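Apical membrane antigen AMA1 (PDB 4YIV) helps Toxoplasma gondii invade host cells as a microneme protein of the moving junction, the ring formed between parasite and host-cell membranes. Local coordinates at residues 21-24 with 25-29. Residues are numbered along the deposited sequence; the frame is centred on the assembly and turned at random.
Sequences KTFM and ERFNL. With CO (cobalt (II) ion), chain I; NAG (2-acetamido-2-deoxy-beta-D-glucopyranose), chain B.
The last turn of the helix that holds 21-24 leads into a type I beta turn, E25 to N28, and the backbone bonds record the change. E25 N still reaches K21 O, four residues back, at 2.9 Å, with a weak second bond to T22 O, whereas R26 N and F27 N bond to F23 O and M24 O, each three residues back. Among the buried side chains, the F27 ring presents its edge to the face of F23: the centroids lie 5.6 Å apart and the planes stand at 82°. With its CG anti to the backbone N (chi1 168°), F23 also sets CD1 over the centre of one face of the R26 guanidinium, 3.7 Å from R26 CZ, the two planes inclined at 47°. R26 NH1, itself beside the F23 ring, hydrogen-bonds P356 O, which helps fix the guanidinium's rotation. M24 SD sits obliquely beside the F27 ring, 5.4 Å from its centroid, a Met-aromatic contact; L233 packs against both F23 and F27. E25 and N28 carry a metal and a sugar. E25 OE1 binds cobalt at 2.2 Å, together with H31 NE2 and three waters, and also hydrogen-bonds H32 NE2. N28 is glycosylated: its OD1 accepts a bond from H31 N, and its ND2 is joined covalently to NAG C1 at 1.5 Å.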
loop_
_atom_site.group_PDB
_atom_site.type_symbol
_atom_site.label_atom_id
_atom_site.label_comp_id
_atom_site.label_asym_id
_atom_site.label_seq_id
_atom_site.Cartn_x
_atom_site.Cartn_y
_atom_site.Cartn_z
ATOM N N LYS A 21 -13.448 -14.132 -10.997
ATOM C CA LYS A 21 -14.017 -13.064 -10.174
ATOM C C LYS A 21 -13.240 -12.846 -8.889
ATOM O O LYS A 21 -12.905 -11.720 -8.518
ATOM C CB LYS A 21 -15.454 -13.391 -9.779
ATOM C CG LYS A 21 -16.526 -12.571 -10.426
ATOM C CD LYS A 21 -17.908 -12.946 -9.866
ATOM C CE LYS A 21 -18.989 -11.980 -10.340
ATOM N NZ LYS A 21 -20.294 -12.664 -10.599
ATOM N N THR A 22 -13.007 -13.948 -8.188
ATOM C CA THR A 22 -12.302 -13.915 -6.918
ATOM C C THR A 22 -10.924 -13.298 -7.111
ATOM O O THR A 22 -10.492 -12.478 -6.313
ATOM C CB THR A 22 -12.163 -15.320 -6.325
ATOM O OG1 THR A 22 -13.469 -15.859 -6.060
ATOM C CG2 THR A 22 -11.379 -15.270 -5.038
ATOM N N PHE A 23 -10.245 -13.687 -8.186
ATOM C CA PHE A 23 -8.909 -13.182 -8.451
ATOM C C PHE A 23 -8.957 -11.681 -8.699
ATOM O O PHE A 23 -8.169 -10.927 -8.115
ATOM C CB PHE A 23 -8.284 -13.904 -9.643
ATOM C CG PHE A 23 -7.023 -13.259 -10.166
ATOM C CD1 PHE A 23 -5.802 -13.460 -9.540
ATOM C CD2 PHE A 23 -7.070 -12.456 -11.292
ATOM C CE1 PHE A 23 -4.648 -12.857 -10.027
ATOM C CE2 PHE A 23 -5.926 -11.857 -11.797
ATOM C CZ PHE A 23 -4.715 -12.050 -11.167
ATOM N N MET A 24 -9.897 -11.244 -9.532
ATOM C CA MET A 24 -10.007 -9.828 -9.875
ATOM C C MET A 24 -10.425 -8.948 -8.709
ATOM O O MET A 24 -10.124 -7.746 -8.711
ATOM C CB MET A 24 -10.993 -9.622 -11.014
ATOM C CG MET A 24 -10.517 -10.143 -12.353
ATOM S SD MET A 24 -8.967 -9.443 -12.939
ATOM C CE MET A 24 -9.472 -7.739 -13.161
ATOM N N GLU A 25 -11.137 -9.522 -7.738
ATOM C CA GLU A 25 -11.525 -8.800 -6.520
ATOM C C GLU A 25 -10.326 -8.155 -5.794
ATOM O O GLU A 25 -10.435 -7.066 -5.235
ATOM C CB GLU A 25 -12.239 -9.752 -5.546
ATOM C CG GLU A 25 -13.752 -9.770 -5.665
ATOM C CD GLU A 25 -14.452 -8.821 -4.690
ATOM O OE1 GLU A 25 -14.322 -9.000 -3.466
ATOM O OE2 GLU A 25 -15.161 -7.903 -5.145
ATOM N N ARG A 26 -9.171 -8.800 -5.842
ATOM C CA ARG A 26 -8.031 -8.312 -5.085
ATOM C C ARG A 26 -7.581 -6.931 -5.542
ATOM O O ARG A 26 -6.804 -6.266 -4.839
ATOM C CB ARG A 26 -6.870 -9.300 -5.168
ATOM C CG ARG A 26 -6.159 -9.335 -6.467
ATOM C CD ARG A 26 -5.196 -10.511 -6.557
ATOM N NE ARG A 26 -5.810 -11.751 -6.098
ATOM C CZ ARG A 26 -5.176 -12.914 -5.981
ATOM N NH1 ARG A 26 -3.881 -13.019 -6.304
ATOM N NH2 ARG A 26 -5.860 -13.969 -5.548
ATOM N N PHE A 27 -8.055 -6.498 -6.709
ATOM C CA PHE A 27 -7.628 -5.217 -7.244
ATOM C C PHE A 27 -8.557 -4.086 -6.874
ATOM O O PHE A 27 -8.295 -2.934 -7.215
ATOM C CB PHE A 27 -7.493 -5.303 -8.750
ATOM C CG PHE A 27 -6.430 -6.261 -9.189
ATOM C CD1 PHE A 27 -5.112 -6.018 -8.888
ATOM C CD2 PHE A 27 -6.758 -7.440 -9.857
ATOM C CE1 PHE A 27 -4.120 -6.901 -9.267
ATOM C CE2 PHE A 27 -5.777 -8.327 -10.238
ATOM C CZ PHE A 27 -4.459 -8.063 -9.953
ATOM N N ASN A 28 -9.653 -4.394 -6.203
ATOM C CA ASN A 28 -10.624 -3.378 -5.818
ATOM C C ASN A 28 -10.304 -2.769 -4.479
ATOM O O ASN A 28 -10.768 -3.200 -3.493
ATOM C CB ASN A 28 -12.063 -3.902 -5.856
ATOM C CG ASN A 28 -13.092 -2.790 -5.742
ATOM O OD1 ASN A 28 -12.772 -1.700 -5.324
ATOM N ND2 ASN A 28 -14.323 -3.063 -6.143
ATOM N N LEU A 29 -9.483 -1.749 -4.491
ATOM C CA LEU A 29 -9.066 -1.102 -3.256
ATOM C C LEU A 29 -10.181 -0.310 -2.580
ATOM O O LEU A 29 -10.109 0.008 -1.391
ATOM C CB LEU A 29 -7.881 -0.188 -3.534
ATOM C CG LEU A 29 -6.637 -0.962 -3.955
ATOM C CD1 LEU A 29 -5.588 -0.090 -4.657
ATOM C CD2 LEU A 29 -6.013 -1.637 -2.675
HETATM CO CO CO I . -15.224 -8.461 -1.518
HETATM C C1 NAG B . -15.455 -2.122 -6.308
HETATM C C2 NAG B . -16.587 -2.294 -7.317
HETATM C C3 NAG B . -17.690 -1.269 -7.094
HETATM C C4 NAG B . -18.131 -1.294 -5.640
HETATM C C5 NAG B . -16.927 -1.101 -4.727
HETATM C C6 NAG B . -17.346 -1.141 -3.262
HETATM C C7 NAG B . -15.489 -3.208 -9.278
HETATM C C8 NAG B . -14.879 -2.909 -10.616
HETATM N N2 NAG B . -16.071 -2.180 -8.667
HETATM O O3 NAG B . -18.805 -1.572 -7.940
HETATM O O4 NAG B . -19.082 -0.249 -5.408
HETATM O O5 NAG B . -15.955 -2.119 -4.969
HETATM O O6 NAG B . -17.799 -2.458 -2.930
HETATM O O7 NAG B . -15.455 -4.323 -8.783
HETATM O O HOH W 1 -17.165 -8.795 -3.032
HETATM O O HOH W 2 -17.046 -8.928 -0.598
HETATM O O HOH W 3 -14.740 -8.914 0.511
#